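Galactan 1,3-beta-galactosidase (Phanerochaete chrysosporium, PDB 7BYV) is an exo-beta-1,3-galactanase that probably releases galactose from the ends of beta-1,3-galactan chains, and also carries a carbohydrate-binding module. Local coordinates at residues Arg83-Phe88 with Glu139-Asp144; Glu94-Phe99 with Val111-Ala116. The protein carries 1 engineered substitution. One frame throughout, in Å; residues are numbered along the deposited sequence.

Interaction 1 of 2, residues Arg83-Phe88 with Glu139-Asp144; sequences RPKVIF and ESIFQD. With GAL (beta-D-galactopyranose), chain C.
Ile87 and Ile141 cross at about a right angle between two strands that run nearly parallel (16°), Ile87 CD1 lying 3.6 Å from Ile141 CG2. Ile87 CG2 also rests 3.7 Å from Gln143 CB, so this isoleucine spans two residues of 139-144. Lys85 packs through its aliphatic part: CB is 3.8 Å from Ile141 CG1, and CE passes 3.8 Å from Ser140 OG. Bends at chi2 (-74°) and chi4 (-78°) fold its chain back; NZ is held chiefly by Ala23 O and also reaches Pro84 O (3.3 Å) from above the carbonyl plane. Without that folded chain and its ammonium group, an alanine here would probably leave Ala23 O without its donor and open a gap beside Ser140. Glu139, its chain bent at chi2, reaches across so that OE2 lies 2.7 Å from Arg83 O. The extended Arg83 chain carries the guanidinium to the bound galactose, where NH2 donates to GAL O2 (3.1 Å) and weakly to O3. These facing strands, 80-89 and 139-143, each edge a four-stranded antiparallel sheet; strand 94-102 is paired with the first and 151-157 with the second, while Ser140 and Phe142 touch strand 190-195.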
loop_
_atom_site.group_PDB
_atom_site.type_symbol
_atom_site.label_atom_id
_atom_site.label_comp_id
_atom_site.label_asym_id
_atom_site.label_seq_id
_atom_site.Cartn_x
_atom_site.Cartn_y
_atom_site.Cartn_z
ATOM N N ARG A 83 9.899 -3.775 -6.341
ATOM C CA ARG A 83 8.839 -3.190 -7.150
ATOM C C ARG A 83 8.796 -3.802 -8.541
ATOM O O ARG A 83 9.093 -3.117 -9.523
ATOM C CB ARG A 83 9.023 -1.676 -7.247
ATOM C CG ARG A 83 9.375 -1.048 -5.927
ATOM C CD ARG A 83 9.169 0.475 -5.882
ATOM N NE ARG A 83 9.283 0.960 -4.507
ATOM C CZ ARG A 83 8.233 1.177 -3.713
ATOM N NH1 ARG A 83 7.008 0.980 -4.187
ATOM N NH2 ARG A 83 8.402 1.602 -2.459
ATOM N N PRO A 84 8.446 -5.078 -8.677
ATOM C CA PRO A 84 8.276 -5.639 -10.021
ATOM C C PRO A 84 7.078 -5.007 -10.718
ATOM O O PRO A 84 6.006 -4.842 -10.127
ATOM C CB PRO A 84 8.064 -7.136 -9.762
ATOM C CG PRO A 84 7.547 -7.212 -8.377
ATOM C CD PRO A 84 8.198 -6.083 -7.629
ATOM N N LYS A 85 7.281 -4.635 -11.976
ATOM C CA LYS A 85 6.215 -4.158 -12.837
ATOM C C LYS A 85 6.185 -5.035 -14.076
ATOM O O LYS A 85 7.209 -5.602 -14.471
ATOM C CB LYS A 85 6.419 -2.697 -13.220
ATOM C CG LYS A 85 6.542 -1.792 -12.033
ATOM C CD LYS A 85 5.203 -1.573 -11.346
ATOM C CE LYS A 85 5.397 -0.834 -10.033
ATOM N NZ LYS A 85 5.894 -1.759 -8.992
ATOM N N VAL A 86 5.005 -5.164 -14.674
ATOM C CA VAL A 86 4.835 -6.047 -15.820
ATOM C C VAL A 86 3.825 -5.413 -16.766
ATOM O O VAL A 86 2.689 -5.138 -16.368
ATOM C CB VAL A 86 4.382 -7.465 -15.414
ATOM C CG1 VAL A 86 3.763 -8.178 -16.599
ATOM C CG2 VAL A 86 5.554 -8.276 -14.897
ATOM N N ILE A 87 4.250 -5.157 -18.011
ATOM C CA ILE A 87 3.351 -4.822 -19.104
ATOM C C ILE A 87 3.472 -5.920 -20.147
ATOM O O ILE A 87 4.437 -6.692 -20.168
ATOM C CB ILE A 87 3.651 -3.455 -19.744
ATOM C CG1 ILE A 87 5.134 -3.384 -20.112
ATOM C CG2 ILE A 87 3.225 -2.313 -18.827
ATOM C CD1 ILE A 87 5.511 -2.104 -20.755
ATOM N N PHE A 88 2.483 -5.973 -21.032
ATOM C CA PHE A 88 2.446 -6.962 -22.095
ATOM C C PHE A 88 2.867 -6.312 -23.405
ATOM O O PHE A 88 2.343 -5.253 -23.777
ATOM C CB PHE A 88 1.050 -7.572 -22.222
ATOM C CG PHE A 88 0.909 -8.537 -23.370
ATOM C CD1 PHE A 88 1.692 -9.681 -23.432
ATOM C CD2 PHE A 88 0.002 -8.289 -24.394
ATOM C CE1 PHE A 88 1.560 -10.575 -24.477
ATOM C CE2 PHE A 88 -0.131 -9.173 -25.459
ATOM C CZ PHE A 88 0.648 -10.317 -25.503
ATOM N N GLU A 139 11.437 2.421 -9.088
ATOM C CA GLU A 139 11.008 2.581 -10.462
ATOM C C GLU A 139 9.576 2.105 -10.612
ATOM O O GLU A 139 8.974 1.563 -9.682
ATOM C CB GLU A 139 11.917 1.837 -11.450
ATOM C CG GLU A 139 12.271 0.433 -11.064
ATOM C CD GLU A 139 11.065 -0.481 -10.977
ATOM O OE1 GLU A 139 10.243 -0.484 -11.922
ATOM O OE2 GLU A 139 10.932 -1.188 -9.956
ATOM N N SER A 140 9.063 2.300 -11.826
ATOM C CA SER A 140 7.726 1.919 -12.263
ATOM C C SER A 140 7.701 1.952 -13.789
ATOM O O SER A 140 8.553 2.571 -14.429
ATOM C CB SER A 140 6.654 2.851 -11.687
ATOM O OG SER A 140 5.359 2.369 -12.003
ATOM N N ILE A 141 6.714 1.271 -14.363
ATOM C CA ILE A 141 6.532 1.208 -15.808
ATOM C C ILE A 141 5.150 1.744 -16.116
ATOM O O ILE A 141 4.160 1.280 -15.541
ATOM C CB ILE A 141 6.674 -0.228 -16.344
ATOM C CG1 ILE A 141 8.064 -0.815 -16.042
ATOM C CG2 ILE A 141 6.374 -0.257 -17.801
ATOM C CD1 ILE A 141 9.212 -0.078 -16.691
ATOM N N PHE A 142 5.076 2.725 -17.000
ATOM C CA PHE A 142 3.796 3.215 -17.472
ATOM C C PHE A 142 3.623 2.756 -18.901
ATOM O O PHE A 142 4.524 2.946 -19.724
ATOM C CB PHE A 142 3.689 4.736 -17.411
ATOM C CG PHE A 142 2.417 5.266 -18.008
ATOM C CD1 PHE A 142 1.199 4.987 -17.423
ATOM C CD2 PHE A 142 2.440 6.025 -19.169
ATOM C CE1 PHE A 142 0.018 5.465 -17.974
ATOM C CE2 PHE A 142 1.253 6.514 -19.731
ATOM C CZ PHE A 142 0.041 6.229 -19.129
ATOM N N GLN A 143 2.475 2.164 -19.196
ATOM C CA GLN A 143 2.121 1.805 -20.560
ATOM C C GLN A 143 1.102 2.812 -21.054
ATOM O O GLN A 143 -0.021 2.853 -20.554
ATOM C CB GLN A 143 1.564 0.395 -20.633
ATOM C CG GLN A 143 1.375 -0.081 -22.035
ATOM C CD GLN A 143 1.081 -1.540 -22.068
ATOM O OE1 GLN A 143 1.857 -2.324 -22.612
ATOM N NE2 GLN A 143 -0.038 -1.933 -21.456
ATOM N N ASP A 144 1.497 3.640 -22.018
ATOM C CA ASP A 144 0.553 4.594 -22.575
ATOM C C ASP A 144 -0.485 3.857 -23.411
ATOM O O ASP A 144 -0.343 2.672 -23.730
ATOM C CB ASP A 144 1.275 5.647 -23.414
ATOM C CG ASP A 144 0.649 7.031 -23.274
ATOM O OD1 ASP A 144 -0.553 7.095 -22.939
ATOM O OD2 ASP A 144 1.348 8.054 -23.491
HETATM C C1 GAL C . 13.023 3.052 0.239
HETATM C C2 GAL C . 12.155 2.285 -0.853
HETATM C C3 GAL C . 11.868 0.848 -0.482
HETATM C C4 GAL C . 13.157 0.191 0.046
HETATM C C5 GAL C . 13.552 0.868 1.398
HETATM C C6 GAL C . 15.041 0.736 1.849
HETATM O O2 GAL C . 10.915 2.888 -1.133
HETATM O O3 GAL C . 11.440 0.139 -1.646
HETATM O O4 GAL C . 14.224 0.286 -0.935
HETATM O O5 GAL C . 13.183 2.308 1.491
HETATM O O6 GAL C . 15.310 1.514 3.029
#

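Interaction 2 of 2, residues Glu94-Phe99 with Val111-Ala116; sequences EYVMWF and VGVATA
Trp98 and Val113 run alongside each other on one sheet face, with Val113 CG2 over the middle of one indole face, 4.0 Å from the centroid of the six-membered ring and 4° off its normal, a CH-pi contact. The indole NE1 makes a weak hydrogen bond to Tyr172 O. The Phe99 ring lies on the side of the sheet away from Trp98, with its face against the backbone of Gly112, whose CA sits 3.8 Å from the ring centroid, toward the rim. Its CG stands between the backbone N and the carbonyl carbon (chi1 55°), a setting that swings the ring across onto the neighbouring strand. A beta carbon at Gly112 would fall 2.3 Å from Phe99 CZ, so the missing side chain is what lets the ring lie flat there. Tyr95 takes Ala116 O at its ring edge, in plane, 3.6 Å from CD2, while the ring turns from the strand pair toward Leu26 and Val28 of strand 23-28. Beside Trp98, Val96 CG1 meets Val113 CG1 at 3.6 Å. Glu94, extended beyond CG, lays its carboxylate against Thr115, CD being 3.6 Å from CG2; its OE2 is hydrogen-bonded to Tyr173 OH, and Thr115 OG1 to Lys126 NZ. Six backbone hydrogen bonds join the strands in pairs, Tyr95 with Ala116, Met97 with Ala114 and Phe99 with Gly112. The straightest is Met97 N to Ala114 O, 2.9 Å and 177°. At the non-hydrogen-bonded pairs Val96-Thr115 and Trp98-Val113, CA-H...O contacts fill in. Regular antiparallel pairing of this kind makes the beta hairpin of strands 94-102 and 110-116, the middle of a four-stranded sheet that forms one blade of the five-bladed beta-propeller known for glycoside hydrolase family 43.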
loop_
_atom_site.group_PDB
_atom_site.type_symbol
_atom_site.label_atom_id
_atom_site.label_comp_id
_atom_site.label_asym_id
_atom_site.label_seq_id
_atom_site.Cartn_x
_atom_site.Cartn_y
_atom_site.Cartn_z
ATOM N N GLU A 94 4.691 -10.860 -25.626
ATOM C CA GLU A 94 5.685 -11.160 -24.602
ATOM C C GLU A 94 5.460 -10.283 -23.381
ATOM O O GLU A 94 5.160 -9.092 -23.504
ATOM C CB GLU A 94 7.092 -10.941 -25.149
ATOM C CG GLU A 94 8.222 -11.218 -24.202
ATOM C CD GLU A 94 9.574 -10.902 -24.845
ATOM O OE1 GLU A 94 10.529 -11.710 -24.688
ATOM O OE2 GLU A 94 9.675 -9.844 -25.528
ATOM N N TYR A 95 5.599 -10.881 -22.204
ATOM C CA TYR A 95 5.399 -10.178 -20.947
ATOM C C TYR A 95 6.762 -9.773 -20.400
ATOM O O TYR A 95 7.615 -10.628 -20.135
ATOM C CB TYR A 95 4.629 -11.047 -19.953
ATOM C CG TYR A 95 3.213 -11.346 -20.407
ATOM C CD1 TYR A 95 2.175 -10.450 -20.159
ATOM C CD2 TYR A 95 2.915 -12.521 -21.092
ATOM C CE1 TYR A 95 0.876 -10.723 -20.566
ATOM C CE2 TYR A 95 1.627 -12.798 -21.505
ATOM C CZ TYR A 95 0.612 -11.896 -21.250
ATOM O OH TYR A 95 -0.668 -12.178 -21.673
ATOM N N VAL A 96 6.980 -8.471 -20.265
ATOM C CA VAL A 96 8.278 -7.937 -19.881
ATOM C C VAL A 96 8.156 -7.368 -18.484
ATOM O O VAL A 96 7.295 -6.518 -18.228
ATOM C CB VAL A 96 8.767 -6.872 -20.878
ATOM C CG1 VAL A 96 10.236 -6.521 -20.607
ATOM C CG2 VAL A 96 8.581 -7.374 -22.302
ATOM N N MET A 97 9.015 -7.837 -17.588
ATOM C CA MET A 97 9.004 -7.444 -16.191
ATOM C C MET A 97 10.191 -6.532 -15.922
ATOM O O MET A 97 11.326 -6.854 -16.295
ATOM C CB MET A 97 9.054 -8.669 -15.273
ATOM C CG MET A 97 9.287 -8.340 -13.803
ATOM S SD MET A 97 9.689 -9.768 -12.774
ATOM C CE MET A 97 8.189 -10.726 -13.014
ATOM N N TRP A 98 9.929 -5.398 -15.283
ATOM C CA TRP A 98 10.978 -4.504 -14.826
ATOM C C TRP A 98 10.982 -4.493 -13.308
ATOM O O TRP A 98 9.940 -4.664 -12.664
ATOM C CB TRP A 98 10.782 -3.082 -15.371
ATOM C CG TRP A 98 10.994 -3.019 -16.843
ATOM C CD1 TRP A 98 10.277 -3.677 -17.798
ATOM C CD2 TRP A 98 12.001 -2.283 -17.537
ATOM N NE1 TRP A 98 10.769 -3.390 -19.032
ATOM C CE2 TRP A 98 11.833 -2.534 -18.903
ATOM C CE3 TRP A 98 13.025 -1.426 -17.135
ATOM C CZ2 TRP A 98 12.659 -1.967 -19.874
ATOM C CZ3 TRP A 98 13.844 -0.873 -18.091
ATOM C CH2 TRP A 98 13.658 -1.145 -19.447
ATOM N N PHE A 99 12.167 -4.302 -12.743
ATOM C CA PHE A 99 12.272 -4.215 -11.297
ATOM C C PHE A 99 13.516 -3.421 -10.937
ATOM O O PHE A 99 14.420 -3.227 -11.752
ATOM C CB PHE A 99 12.306 -5.606 -10.638
ATOM C CG PHE A 99 13.396 -6.518 -11.165
ATOM C CD1 PHE A 99 13.159 -7.344 -12.257
ATOM C CD2 PHE A 99 14.647 -6.549 -10.561
ATOM C CE1 PHE A 99 14.151 -8.174 -12.745
ATOM C CE2 PHE A 99 15.645 -7.383 -11.039
ATOM C CZ PHE A 99 15.390 -8.197 -12.134
ATOM N N VAL A 111 18.345 -1.221 -12.978
ATOM C CA VAL A 111 17.097 -1.854 -13.343
ATOM C C VAL A 111 17.424 -3.280 -13.736
ATOM O O VAL A 111 18.558 -3.593 -14.102
ATOM C CB VAL A 111 16.410 -1.083 -14.483
ATOM C CG1 VAL A 111 15.378 -1.914 -15.118
ATOM C CG2 VAL A 111 15.759 0.147 -13.937
ATOM N N GLY A 112 16.451 -4.163 -13.591
ATOM C CA GLY A 112 16.550 -5.496 -14.139
ATOM C C GLY A 112 15.358 -5.783 -15.024
ATOM O O GLY A 112 14.264 -5.255 -14.829
ATOM N N VAL A 113 15.598 -6.620 -16.026
ATOM C CA VAL A 113 14.558 -7.024 -16.955
ATOM C C VAL A 113 14.509 -8.544 -16.978
ATOM O O VAL A 113 15.485 -9.228 -16.661
ATOM C CB VAL A 113 14.791 -6.435 -18.370
ATOM C CG1 VAL A 113 13.572 -6.620 -19.246
ATOM C CG2 VAL A 113 15.096 -4.955 -18.272
ATOM N N ALA A 114 13.336 -9.064 -17.295
ATOM C CA ALA A 114 13.096 -10.482 -17.460
ATOM C C ALA A 114 11.875 -10.594 -18.360
ATOM O O ALA A 114 11.049 -9.673 -18.399
ATOM C CB ALA A 114 12.875 -11.172 -16.109
ATOM N N THR A 115 11.775 -11.699 -19.105
ATOM C CA THR A 115 10.643 -11.889 -20.007
ATOM C C THR A 115 10.027 -13.264 -19.807
ATOM O O THR A 115 10.631 -14.161 -19.208
ATOM C CB THR A 115 11.038 -11.728 -21.483
ATOM O OG1 THR A 115 12.143 -12.591 -21.780
ATOM C CG2 THR A 115 11.441 -10.291 -21.772
ATOM N N ALA A 116 8.810 -13.414 -20.331
ATOM C CA ALA A 116 8.085 -14.682 -20.312
ATOM C C ALA A 116 6.886 -14.559 -21.239
ATOM O O ALA A 116 6.417 -13.451 -21.524
ATOM C CB ALA A 116 7.635 -15.074 -18.897
#

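In the fold
From the N terminus, the chain first runs through 83-88, turns back through a short connection into 94-99, returns along 111-116 and only later reaches 139-144. Interaction 2 thus closes a short hairpin loop nested inside the longer loop closed by interaction 1. The two contacts share a sheet: strand 80-89 pairs with strand 94-102, Lys85 N lying 2.7 Å from Trp98 O in a probable hydrogen bond, and the Phe88 and Tyr95 rings meet at the far end of the pair. Interaction 2 therefore holds one sheet together from within, whereas interaction 1 joins that sheet's edge strand to the first strand of the next sheet, linking consecutive blades of the propeller, with the Arg83 end at the galactose-binding site.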